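Local structure of 3-oxoacyl-(acyl-carrier protein) synthase II (1J3N) at residues A[34-39]-A[47-52]; A[227-232]-A[338-343]; A[332-337]-A[362-367]. The protein probably catalyses the condensing step of fatty acid elongation, joining a malonyl unit to an acyl chain carried on acyl-carrier protein, and works as a homodimer. One frame throughout, in Å; residues are numbered along the deposited sequence.

Contact 1: residues A[34-39]-A[47-52]; sequences RPITRF and RIAAEV
Glu51 sets CG anti to its own carbonyl carbon (chi1 -55°) and runs extended beyond it, carrying its carboxylate to the turn at Thr37 and Arg38; Arg34, whose CG sits between backbone N and carbonyl carbon (chi1 66°), stretches its guanidinium to the same group. The frame is a two-stranded antiparallel sheet, strands 33-35 and 48-50, in which Arg34 and Ala49 form a hydrogen-bonded pair (Arg34 N to Ala49 O 2.9 Å) and Pro35 and Ile48 the adjoining non-hydrogen-bonded one. Beyond the strand, Ile36 N still reaches Arg47 O.

The buried carboxylate is gripped on both oxygens. OE1 of Glu51 takes Arg34 NE at 3.0 Å and Arg34 NH2 at 3.1 Å on its anti side; OE1 lies in the guanidinium plane, while the nitrogens come tilted from the carboxylate plane, the two planes standing 84° apart. Thr37 OG1 donates to Glu51 OE1 from the syn side at 2.5 Å. The backbone N atoms of Thr37 and Arg38 approach Glu51 OE2 from opposite faces of the carboxylate, each at 2.8 Å. Asp53 binds Arg34 as well, and Arg38 forms a salt bridge with Glu231. Replacing Glu51 by an alanine would probably leave Arg34 without this mate and the amides of Thr37 and Arg38 without their acceptor. Nearer the strands, Ile36 CG1 rests 3.9 Å from Ala49 CB.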
ATOM      1  N   ARG A  34       8.968  22.500 -16.976  1.00 27.30           N
ATOM      2  CA  ARG A  34       8.592  23.781 -17.563  1.00 28.29           C
ATOM      3  C   ARG A  34       7.801  24.615 -16.570  1.00 27.65           C
ATOM      4  O   ARG A  34       7.459  24.140 -15.492  1.00 27.35           O
ATOM      5  CB  ARG A  34       7.729  23.531 -18.804  1.00 29.29           C
ATOM      6  CG  ARG A  34       6.369  22.892 -18.487  1.00 29.41           C
ATOM      7  CD  ARG A  34       5.648  22.430 -19.751  1.00 27.79           C
ATOM      8  NE  ARG A  34       4.301  21.929 -19.475  1.00 27.84           N
ATOM      9  CZ  ARG A  34       3.534  21.311 -20.372  1.00 27.28           C
ATOM     10  NH1 ARG A  34       3.978  21.113 -21.607  1.00 26.94           N
ATOM     11  NH2 ARG A  34       2.320  20.890 -20.038  1.00 25.44           N
ATOM     12  N   PRO A  35       7.516  25.883 -16.914  1.00 27.36           N
ATOM     13  CA  PRO A  35       6.741  26.711 -15.989  1.00 26.73           C
ATOM     14  C   PRO A  35       5.390  26.003 -15.813  1.00 25.43           C
ATOM     15  O   PRO A  35       4.847  25.455 -16.773  1.00 24.54           O
ATOM     16  CB  PRO A  35       6.620  28.037 -16.742  1.00 27.62           C
ATOM     17  CG  PRO A  35       7.890  28.087 -17.529  1.00 26.61           C
ATOM     18  CD  PRO A  35       7.986  26.682 -18.062  1.00 27.34           C
ATOM     19  N   ILE A  36       4.860  26.000 -14.595  1.00 24.53           N
ATOM     20  CA  ILE A  36       3.597  25.319 -14.326  1.00 24.32           C
ATOM     21  C   ILE A  36       2.417  25.923 -15.074  1.00 25.74           C
ATOM     22  O   ILE A  36       2.186  27.128 -15.028  1.00 24.93           O
ATOM     23  CB  ILE A  36       3.300  25.304 -12.802  1.00 24.27           C
ATOM     24  CG1 ILE A  36       4.391  24.506 -12.075  1.00 21.01           C
ATOM     25  CG2 ILE A  36       1.933  24.677 -12.521  1.00 21.85           C
ATOM     26  CD1 ILE A  36       4.403  24.719 -10.559  1.00 19.02           C
ATOM     27  N   THR A  37       1.674  25.070 -15.768  1.00 27.95           N
ATOM     28  CA  THR A  37       0.503  25.508 -16.515  1.00 30.00           C
ATOM     29  C   THR A  37      -0.764  24.867 -15.955  1.00 28.46           C
ATOM     30  O   THR A  37      -1.864  25.360 -16.195  1.00 27.57           O
ATOM     31  CB  THR A  37       0.606  25.135 -18.002  1.00 30.52           C
ATOM     32  OG1 THR A  37       0.590  23.710 -18.136  1.00 30.35           O
ATOM     33  CG2 THR A  37       1.892  25.686 -18.610  1.00 32.39           C
ATOM     34  N   ARG A  38      -0.606  23.776 -15.204  1.00 28.37           N
ATOM     35  CA  ARG A  38      -1.745  23.065 -14.612  1.00 28.36           C
ATOM     36  C   ARG A  38      -2.626  23.995 -13.777  1.00 29.65           C
ATOM     37  O   ARG A  38      -3.851  23.851 -13.747  1.00 29.42           O
ATOM     38  CB  ARG A  38      -1.248  21.900 -13.748  1.00 29.63           C
ATOM     39  CG  ARG A  38      -2.353  21.043 -13.135  1.00 25.33           C
ATOM     40  CD  ARG A  38      -3.255  20.441 -14.208  1.00 25.20           C
ATOM     41  NE  ARG A  38      -2.493  19.760 -15.254  1.00 23.74           N
ATOM     42  CZ  ARG A  38      -1.687  18.720 -15.046  1.00 25.82           C
ATOM     43  NH1 ARG A  38      -1.529  18.217 -13.823  1.00 24.51           N
ATOM     44  NH2 ARG A  38      -1.019  18.195 -16.061  1.00 23.50           N
ATOM     45  N   PHE A  39      -1.994  24.931 -13.076  1.00 29.89           N
ATOM     46  CA  PHE A  39      -2.706  25.920 -12.269  1.00 28.88           C
ATOM     47  C   PHE A  39      -1.789  27.127 -12.137  1.00 28.85           C
ATOM     48  O   PHE A  39      -0.628  27.069 -12.536  1.00 27.48           O
ATOM     49  CB  PHE A  39      -3.060  25.381 -10.872  1.00 28.33           C
ATOM     50  CG  PHE A  39      -1.869  24.967 -10.051  1.00 28.88           C
ATOM     51  CD1 PHE A  39      -1.305  23.704 -10.206  1.00 26.73           C
ATOM     52  CD2 PHE A  39      -1.294  25.852  -9.143  1.00 28.35           C
ATOM     53  CE1 PHE A  39      -0.183  23.329  -9.471  1.00 26.09           C
ATOM     54  CE2 PHE A  39      -0.170  25.486  -8.404  1.00 28.58           C
ATOM     55  CZ  PHE A  39       0.387  24.220  -8.571  1.00 29.08           C
ATOM     56  N   ARG A  47       7.768  27.274  -9.021  1.00 25.47           N
ATOM     57  CA  ARG A  47       6.780  27.473 -10.070  1.00 25.72           C
ATOM     58  C   ARG A  47       7.057  26.693 -11.347  1.00 25.82           C
ATOM     59  O   ARG A  47       6.649  27.108 -12.440  1.00 25.46           O
ATOM     60  CB  ARG A  47       6.684  28.977 -10.363  1.00 26.12           C
ATOM     61  CG  ARG A  47       6.463  29.802  -9.093  1.00 26.27           C
ATOM     62  CD  ARG A  47       6.348  31.295  -9.372  1.00 31.77           C
ATOM     63  NE  ARG A  47       7.623  31.910  -9.745  1.00 31.70           N
ATOM     64  CZ  ARG A  47       8.544  32.323  -8.881  1.00 33.56           C
ATOM     65  NH1 ARG A  47       8.345  32.190  -7.575  1.00 32.27           N
ATOM     66  NH2 ARG A  47       9.666  32.880  -9.325  1.00 33.87           N
ATOM     67  N   ILE A  48       7.742  25.562 -11.196  1.00 24.18           N
ATOM     68  CA  ILE A  48       8.099  24.697 -12.319  1.00 23.96           C
ATOM     69  C   ILE A  48       7.779  23.240 -11.968  1.00 23.93           C
ATOM     70  O   ILE A  48       7.767  22.865 -10.796  1.00 23.89           O
ATOM     71  CB  ILE A  48       9.611  24.774 -12.641  1.00 22.98           C
ATOM     72  CG1 ILE A  48      10.426  24.333 -11.419  1.00 21.23           C
ATOM     73  CG2 ILE A  48       9.977  26.182 -13.088  1.00 25.64           C
ATOM     74  CD1 ILE A  48      11.929  24.212 -11.667  1.00 19.28           C
ATOM     75  N   ALA A  49       7.528  22.428 -12.988  1.00 22.98           N
ATOM     76  CA  ALA A  49       7.213  21.016 -12.778  1.00 23.71           C
ATOM     77  C   ALA A  49       7.296  20.272 -14.104  1.00 23.80           C
ATOM     78  O   ALA A  49       7.359  20.892 -15.177  1.00 22.11           O
ATOM     79  CB  ALA A  49       5.804  20.870 -12.181  1.00 20.16           C
ATOM     80  N   ALA A  50       7.296  18.943 -14.024  1.00 22.28           N
ATOM     81  CA  ALA A  50       7.354  18.103 -15.216  1.00 22.93           C
ATOM     82  C   ALA A  50       5.929  17.645 -15.485  1.00 22.13           C
ATOM     83  O   ALA A  50       5.494  16.614 -14.979  1.00 21.55           O
ATOM     84  CB  ALA A  50       8.274  16.899 -14.975  1.00 20.81           C
ATOM     85  N   GLU A  51       5.204  18.429 -16.277  1.00 23.76           N
ATOM     86  CA  GLU A  51       3.819  18.127 -16.594  1.00 22.90           C
ATOM     87  C   GLU A  51       3.642  17.190 -17.780  1.00 24.19           C
ATOM     88  O   GLU A  51       4.447  17.166 -18.720  1.00 20.47           O
ATOM     89  CB  GLU A  51       3.041  19.426 -16.844  1.00 24.65           C
ATOM     90  CG  GLU A  51       3.115  20.428 -15.697  1.00 25.25           C
ATOM     91  CD  GLU A  51       2.363  21.716 -15.999  1.00 29.81           C
ATOM     92  OE1 GLU A  51       2.304  22.097 -17.188  1.00 29.61           O
ATOM     93  OE2 GLU A  51       1.847  22.353 -15.053  1.00 29.13           O
ATOM     94  N   VAL A  52       2.575  16.401 -17.709  1.00 24.35           N
ATOM     95  CA  VAL A  52       2.235  15.464 -18.761  1.00 22.75           C
ATOM     96  C   VAL A  52       1.169  16.111 -19.638  1.00 22.33           C
ATOM     97  O   VAL A  52       0.301  16.824 -19.143  1.00 20.82           O
ATOM     98  CB  VAL A  52       1.655  14.148 -18.179  1.00 22.65           C
ATOM     99  CG1 VAL A  52       0.926  13.383 -19.263  1.00 23.21           C
ATOM    100  CG2 VAL A  52       2.776  13.287 -17.587  1.00 20.78           C
TER
HETATM  101  O   HOH W   1      -0.958  19.299 -18.941  1.00 22.72           O

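Contact 2: residues A[227-232]-A[338-343]; sequences FVMGEG and HLLGAA
His338 points an edge of its imidazole at the face of Phe227, with CD2 over the middle of the phenyl ring, ring centroids 5.0 Å apart and planes at 54°. Its CG, anti to the backbone N (chi1 -167°), turns the imidazole edge toward Phe227. Separately, His338 CB lies 3.7 Å from Phe227 CD1. Beside the rings the two backbones form a single bridge: His338 N donates to Val228 O at 2.8 Å in a nearly straight bond, and Gly230 N returns to His338 O at 2.8 Å, coming in from above the carbonyl plane.

Further along, Leu339 packs on a backbone rather than on side chains. Its CD1 lies 3.9 Å from Gly230 CA, where a side chain on residue 230 would collide with it, and its CD2 is 3.5 Å from Glu231 O, a buried carbonyl with no hydrogen-bond partner in the model. Gly232 has backbone angles at which a CB would strike the preceding carbonyl oxygen, and Ala342 CB covers its O at 3.4 Å.

A second layer surrounds these groups. Leu340 N donates to His338 ND1 at 2.8 Å, tilted 31° from the ring plane, and Leu340 CD2 lies over one face of the imidazole. The ring of His301 meets that of His338, and the His338 side chain also touches Cys161; this grouping is consistent with the Cys-His-His active site known in this family. Met229 leans on helix 194-202, while Glu231 turns away, toward Arg38. Because ND1 is occupied by a backbone N-H and an edge rests on Phe227, the imidazole is held against rotation, consistent with NE2 being the nitrogen offered to the active site.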
ATOM      1  N   PHE A 227      14.656  18.501  -5.649  1.00 27.31           N
ATOM      2  CA  PHE A 227      14.060  17.917  -6.840  1.00 26.90           C
ATOM      3  C   PHE A 227      12.926  18.716  -7.469  1.00 27.15           C
ATOM      4  O   PHE A 227      12.502  19.753  -6.950  1.00 24.40           O
ATOM      5  CB  PHE A 227      13.633  16.456  -6.569  1.00 28.18           C
ATOM      6  CG  PHE A 227      12.457  16.301  -5.649  1.00 28.95           C
ATOM      7  CD1 PHE A 227      11.160  16.471  -6.118  1.00 31.02           C
ATOM      8  CD2 PHE A 227      12.644  15.933  -4.322  1.00 31.36           C
ATOM      9  CE1 PHE A 227      10.067  16.272  -5.282  1.00 29.46           C
ATOM     10  CE2 PHE A 227      11.560  15.734  -3.482  1.00 31.87           C
ATOM     11  CZ  PHE A 227      10.267  15.904  -3.966  1.00 31.89           C
ATOM     12  N   VAL A 228      12.480  18.245  -8.629  1.00 26.14           N
ATOM     13  CA  VAL A 228      11.394  18.881  -9.360  1.00 27.86           C
ATOM     14  C   VAL A 228      10.272  17.859  -9.352  1.00 26.90           C
ATOM     15  O   VAL A 228      10.509  16.674  -9.588  1.00 24.37           O
ATOM     16  CB  VAL A 228      11.798  19.193 -10.823  1.00 26.29           C
ATOM     17  CG1 VAL A 228      10.639  19.870 -11.560  1.00 25.64           C
ATOM     18  CG2 VAL A 228      13.022  20.091 -10.838  1.00 27.25           C
ATOM     19  N   MET A 229       9.056  18.299  -9.058  1.00 27.75           N
ATOM     20  CA  MET A 229       7.950  17.353  -9.027  1.00 27.11           C
ATOM     21  C   MET A 229       7.465  17.074 -10.434  1.00 25.81           C
ATOM     22  O   MET A 229       7.276  17.993 -11.228  1.00 26.79           O
ATOM     23  CB  MET A 229       6.782  17.878  -8.193  1.00 28.28           C
ATOM     24  CG  MET A 229       5.739  16.791  -7.906  1.00 28.77           C
ATOM     25  SD  MET A 229       4.150  17.439  -7.352  1.00 33.50           S
ATOM     26  CE  MET A 229       4.438  17.603  -5.587  1.00 25.26           C
ATOM     27  N   GLY A 230       7.273  15.794 -10.729  1.00 26.57           N
ATOM     28  CA  GLY A 230       6.792  15.382 -12.031  1.00 24.56           C
ATOM     29  C   GLY A 230       5.501  14.624 -11.815  1.00 23.93           C
ATOM     30  O   GLY A 230       5.093  14.398 -10.681  1.00 26.80           O
ATOM     31  N   GLU A 231       4.840  14.247 -12.893  1.00 24.32           N
ATOM     32  CA  GLU A 231       3.597  13.510 -12.778  1.00 23.70           C
ATOM     33  C   GLU A 231       3.621  12.459 -13.867  1.00 24.24           C
ATOM     34  O   GLU A 231       4.450  12.519 -14.783  1.00 25.35           O
ATOM     35  CB  GLU A 231       2.391  14.436 -12.978  1.00 21.74           C
ATOM     36  CG  GLU A 231       2.135  14.813 -14.424  1.00 23.87           C
ATOM     37  CD  GLU A 231       0.996  15.802 -14.580  1.00 26.73           C
ATOM     38  OE1 GLU A 231       0.056  15.761 -13.754  1.00 29.35           O
ATOM     39  OE2 GLU A 231       1.031  16.608 -15.536  1.00 28.27           O
ATOM     40  N   GLY A 232       2.719  11.498 -13.766  1.00 21.84           N
ATOM     41  CA  GLY A 232       2.658  10.458 -14.768  1.00 23.95           C
ATOM     42  C   GLY A 232       2.382   9.102 -14.163  1.00 22.26           C
ATOM     43  O   GLY A 232       1.970   8.989 -13.002  1.00 22.78           O
ATOM     44  N   HIS A 338      10.960  14.072 -10.582  1.00 23.91           N
ATOM     45  CA  HIS A 338      10.612  13.023  -9.629  1.00 24.81           C
ATOM     46  C   HIS A 338       9.111  12.752  -9.672  1.00 25.13           C
ATOM     47  O   HIS A 338       8.306  13.601  -9.265  1.00 24.50           O
ATOM     48  CB  HIS A 338      11.010  13.462  -8.220  1.00 25.36           C
ATOM     49  CG  HIS A 338      10.984  12.361  -7.207  1.00 25.32           C
ATOM     50  ND1 HIS A 338      10.159  11.262  -7.318  1.00 25.79           N
ATOM     51  CD2 HIS A 338      11.669  12.202  -6.049  1.00 27.36           C
ATOM     52  CE1 HIS A 338      10.337  10.473  -6.273  1.00 25.57           C
ATOM     53  NE2 HIS A 338      11.246  11.021  -5.487  1.00 26.53           N
ATOM     54  N   LEU A 339       8.738  11.565 -10.145  1.00 23.93           N
ATOM     55  CA  LEU A 339       7.336  11.211 -10.253  1.00 23.25           C
ATOM     56  C   LEU A 339       6.774  10.583  -8.995  1.00 24.28           C
ATOM     57  O   LEU A 339       5.728   9.934  -9.036  1.00 22.53           O
ATOM     58  CB  LEU A 339       7.110  10.293 -11.459  1.00 23.61           C
ATOM     59  CG  LEU A 339       6.904  11.016 -12.801  1.00 22.27           C
ATOM     60  CD1 LEU A 339       8.114  11.905 -13.117  1.00 22.65           C
ATOM     61  CD2 LEU A 339       6.688   9.999 -13.912  1.00 24.42           C
ATOM     62  N   LEU A 340       7.463  10.790  -7.874  1.00 22.67           N
ATOM     63  CA  LEU A 340       7.016  10.257  -6.588  1.00 22.66           C
ATOM     64  C   LEU A 340       6.583   8.797  -6.672  1.00 21.18           C
ATOM     65  O   LEU A 340       7.398   7.911  -6.924  1.00 21.69           O
ATOM     66  CB  LEU A 340       5.861  11.109  -6.058  1.00 22.33           C
ATOM     67  CG  LEU A 340       6.218  12.585  -5.887  1.00 25.38           C
ATOM     68  CD1 LEU A 340       4.989  13.383  -5.492  1.00 25.20           C
ATOM     69  CD2 LEU A 340       7.311  12.712  -4.829  1.00 24.37           C
ATOM     70  N   GLY A 341       5.294   8.551  -6.447  1.00 21.98           N
ATOM     71  CA  GLY A 341       4.771   7.196  -6.506  1.00 20.38           C
ATOM     72  C   GLY A 341       4.934   6.502  -7.853  1.00 19.88           C
ATOM     73  O   GLY A 341       4.931   5.268  -7.929  1.00 20.78           O
ATOM     74  N   ALA A 342       5.068   7.281  -8.920  1.00 18.66           N
ATOM     75  CA  ALA A 342       5.234   6.712 -10.256  1.00 19.25           C
ATOM     76  C   ALA A 342       6.709   6.552 -10.634  1.00 18.40           C
ATOM     77  O   ALA A 342       7.041   5.796 -11.545  1.00 17.74           O
ATOM     78  CB  ALA A 342       4.513   7.586 -11.306  1.00 17.87           C
ATOM     79  N   ALA A 343       7.584   7.258  -9.926  1.00 19.70           N
ATOM     80  CA  ALA A 343       9.024   7.216 -10.188  1.00 19.92           C
ATOM     81  C   ALA A 343       9.619   5.815 -10.399  1.00 20.69           C
ATOM     82  O   ALA A 343      10.252   5.546 -11.423  1.00 20.83           O
ATOM     83  CB  ALA A 343       9.771   7.934  -9.049  1.00 16.83           C
TER

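Contact 3: residues A[332-337]-A[362-367]; sequences TKSMIG and PTINLE
The short helix 333-336, which follows strand 328-330, meets the loop 362-367 through Ser334 and Met335, with Ile364 as the main partner opposite. Ser334 OG accepts a weak bond from Ile364 N at 3.2 Å, while its own firmer bond goes back to Ser331 O. The side chain of Ile364 lies alongside the helix backbone: CG1 is 3.7 Å from Ser334 CB, and CD1 is 3.4 Å from Ser334 O.

Both elements belong to the C-terminal half of a thiolase-type fold, where the loop runs from strand 359-360 toward strand 382-383. Next to Ser334, Met335 crosses Ile364 obliquely, its CG 3.7 Å from Ile364 CD1. The bend in the methionine chain at SD (chi3 -87°) swings CE to the backbone carbonyl of Pro362, 3.3 Å from its O. Thr363 sets CG2 near Ser334 CB and ties its hydroxyl to Phe377 O and Ser331 N. Asn365 points toward the helix, but its ND2 is bonded to Glu214 O and Ser217 O and stays 3.9 Å from Ser334 O.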
ATOM      1  N   THR A 332      17.144   9.201 -14.559  1.00 25.68           N
ATOM      2  CA  THR A 332      16.045   9.551 -15.445  1.00 24.95           C
ATOM      3  C   THR A 332      15.464  10.885 -14.963  1.00 25.98           C
ATOM      4  O   THR A 332      15.037  11.723 -15.764  1.00 26.93           O
ATOM      5  CB  THR A 332      14.935   8.473 -15.385  1.00 23.65           C
ATOM      6  OG1 THR A 332      15.490   7.197 -15.731  1.00 22.46           O
ATOM      7  CG2 THR A 332      13.790   8.812 -16.346  1.00 20.89           C
ATOM      8  N   LYS A 333      15.479  11.078 -13.646  1.00 24.97           N
ATOM      9  CA  LYS A 333      14.933  12.284 -13.032  1.00 24.07           C
ATOM     10  C   LYS A 333      15.535  13.581 -13.557  1.00 24.69           C
ATOM     11  O   LYS A 333      14.978  14.659 -13.353  1.00 22.53           O
ATOM     12  CB  LYS A 333      15.088  12.216 -11.513  1.00 24.57           C
ATOM     13  CG  LYS A 333      14.297  11.081 -10.869  1.00 21.52           C
ATOM     14  CD  LYS A 333      14.208  11.251  -9.350  1.00 22.09           C
ATOM     15  CE  LYS A 333      13.299  10.193  -8.716  1.00 24.90           C
ATOM     16  NZ  LYS A 333      13.828   8.806  -8.859  1.00 21.96           N
ATOM     17  N   SER A 334      16.676  13.477 -14.232  1.00 24.95           N
ATOM     18  CA  SER A 334      17.313  14.654 -14.802  1.00 24.86           C
ATOM     19  C   SER A 334      16.406  15.178 -15.913  1.00 23.87           C
ATOM     20  O   SER A 334      16.336  16.387 -16.157  1.00 24.31           O
ATOM     21  CB  SER A 334      18.679  14.287 -15.383  1.00 24.64           C
ATOM     22  OG  SER A 334      18.553  13.282 -16.370  1.00 25.16           O
ATOM     23  N   MET A 335      15.697  14.259 -16.569  1.00 21.00           N
ATOM     24  CA  MET A 335      14.803  14.612 -17.668  1.00 19.97           C
ATOM     25  C   MET A 335      13.321  14.770 -17.331  1.00 21.31           C
ATOM     26  O   MET A 335      12.677  15.716 -17.797  1.00 23.96           O
ATOM     27  CB  MET A 335      14.938  13.586 -18.791  1.00 19.08           C
ATOM     28  CG  MET A 335      16.287  13.602 -19.486  1.00 19.54           C
ATOM     29  SD  MET A 335      16.462  12.223 -20.633  1.00 25.55           S
ATOM     30  CE  MET A 335      17.071  10.963 -19.534  1.00 20.02           C
ATOM     31  N   ILE A 336      12.771  13.851 -16.544  1.00 21.57           N
ATOM     32  CA  ILE A 336      11.348  13.911 -16.198  1.00 23.76           C
ATOM     33  C   ILE A 336      11.057  14.333 -14.767  1.00 24.45           C
ATOM     34  O   ILE A 336       9.898  14.400 -14.355  1.00 23.79           O
ATOM     35  CB  ILE A 336      10.657  12.549 -16.418  1.00 23.07           C
ATOM     36  CG1 ILE A 336      11.263  11.498 -15.476  1.00 22.43           C
ATOM     37  CG2 ILE A 336      10.797  12.125 -17.873  1.00 23.99           C
ATOM     38  CD1 ILE A 336      10.503  10.163 -15.469  1.00 22.13           C
ATOM     39  N   GLY A 337      12.101  14.618 -13.999  1.00 26.14           N
ATOM     40  CA  GLY A 337      11.878  15.010 -12.622  1.00 25.24           C
ATOM     41  C   GLY A 337      11.545  13.811 -11.748  1.00 24.93           C
ATOM     42  O   GLY A 337      11.799  12.671 -12.128  1.00 23.47           O
ATOM     43  N   PRO A 362      21.073   8.949 -20.686  1.00 29.97           N
ATOM     44  CA  PRO A 362      21.951   9.932 -20.039  1.00 30.44           C
ATOM     45  C   PRO A 362      21.381  10.655 -18.826  1.00 30.77           C
ATOM     46  O   PRO A 362      20.177  10.627 -18.560  1.00 29.53           O
ATOM     47  CB  PRO A 362      22.211  10.919 -21.158  1.00 29.60           C
ATOM     48  CG  PRO A 362      20.822  11.033 -21.743  1.00 30.43           C
ATOM     49  CD  PRO A 362      20.381   9.566 -21.836  1.00 29.61           C
ATOM     50  N   THR A 363      22.276  11.316 -18.103  1.00 30.21           N
ATOM     51  CA  THR A 363      21.899  12.124 -16.960  1.00 29.79           C
ATOM     52  C   THR A 363      22.183  13.507 -17.519  1.00 30.34           C
ATOM     53  O   THR A 363      23.345  13.920 -17.585  1.00 30.65           O
ATOM     54  CB  THR A 363      22.818  11.892 -15.739  1.00 30.55           C
ATOM     55  OG1 THR A 363      22.749  10.523 -15.328  1.00 32.40           O
ATOM     56  CG2 THR A 363      22.386  12.771 -14.578  1.00 30.58           C
ATOM     57  N   ILE A 364      21.147  14.213 -17.961  1.00 29.19           N
ATOM     58  CA  ILE A 364      21.366  15.549 -18.514  1.00 28.79           C
ATOM     59  C   ILE A 364      21.673  16.578 -17.426  1.00 27.25           C
ATOM     60  O   ILE A 364      21.587  16.284 -16.233  1.00 27.67           O
ATOM     61  CB  ILE A 364      20.143  16.039 -19.344  1.00 29.64           C
ATOM     62  CG1 ILE A 364      18.937  16.277 -18.435  1.00 27.58           C
ATOM     63  CG2 ILE A 364      19.796  15.007 -20.425  1.00 31.10           C
ATOM     64  CD1 ILE A 364      17.775  16.965 -19.149  1.00 29.42           C
ATOM     65  N   ASN A 365      22.047  17.780 -17.854  1.00 27.88           N
ATOM     66  CA  ASN A 365      22.365  18.884 -16.956  1.00 25.84           C
ATOM     67  C   ASN A 365      23.607  18.655 -16.101  1.00 28.39           C
ATOM     68  O   ASN A 365      23.859  19.400 -15.152  1.00 27.57           O
ATOM     69  CB  ASN A 365      21.176  19.199 -16.038  1.00 25.08           C
ATOM     70  CG  ASN A 365      19.962  19.719 -16.798  1.00 26.18           C
ATOM     71  OD1 ASN A 365      20.090  20.372 -17.839  1.00 24.78           O
ATOM     72  ND2 ASN A 365      18.773  19.450 -16.263  1.00 24.62           N
ATOM     73  N   LEU A 366      24.378  17.627 -16.435  1.00 29.61           N
ATOM     74  CA  LEU A 366      25.600  17.310 -15.702  1.00 32.20           C
ATOM     75  C   LEU A 366      26.709  18.275 -16.149  1.00 34.28           C
ATOM     76  O   LEU A 366      27.786  17.855 -16.572  1.00 33.46           O
ATOM     77  CB  LEU A 366      26.003  15.865 -15.998  1.00 32.30           C
ATOM     78  CG  LEU A 366      26.956  15.167 -15.037  1.00 34.02           C
ATOM     79  CD1 LEU A 366      26.234  14.834 -13.742  1.00 34.58           C
ATOM     80  CD2 LEU A 366      27.473  13.904 -15.686  1.00 35.04           C
ATOM     81  N   GLU A 367      26.428  19.571 -16.050  1.00 35.61           N
ATOM     82  CA  GLU A 367      27.366  20.616 -16.447  1.00 38.80           C
ATOM     83  C   GLU A 367      28.521  20.780 -15.458  1.00 39.40           C
ATOM     84  O   GLU A 367      29.686  20.855 -15.853  1.00 39.50           O
ATOM     85  CB  GLU A 367      26.614  21.946 -16.592  1.00 40.72           C
ATOM     86  CG  GLU A 367      27.467  23.108 -17.084  1.00 44.40           C
ATOM     87  CD  GLU A 367      26.668  24.388 -17.250  1.00 46.79           C
ATOM     88  OE1 GLU A 367      25.748  24.411 -18.096  1.00 49.54           O
ATOM     89  OE2 GLU A 367      26.956  25.369 -16.529  1.00 47.50           O
TER

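Overall arrangement
Contact 1 comes first along the chain, and contacts 2 and 3 follow with alternating segments: 227-232, then 332-337 and 338-343, then 362-367. Their centres lie about 12 Å (contacts 1 and 2), 13 Å (2 and 3) and 17 Å (1 and 3) apart. Contact 2 is deepest, about 7 Å from the chain centre, and joins the N- and C-terminal halves of the ketoacyl synthase; contact 1 lies in the first, contact 3 in the second. Glu231 OE2 forms a salt bridge with Arg38 and probably accepts from Val52 N, Ala50 CB packs on Ile336 O, and Lys333 on His338. The small sheet and helix 333-336 both adjoin the segments around the probable active-site histidine.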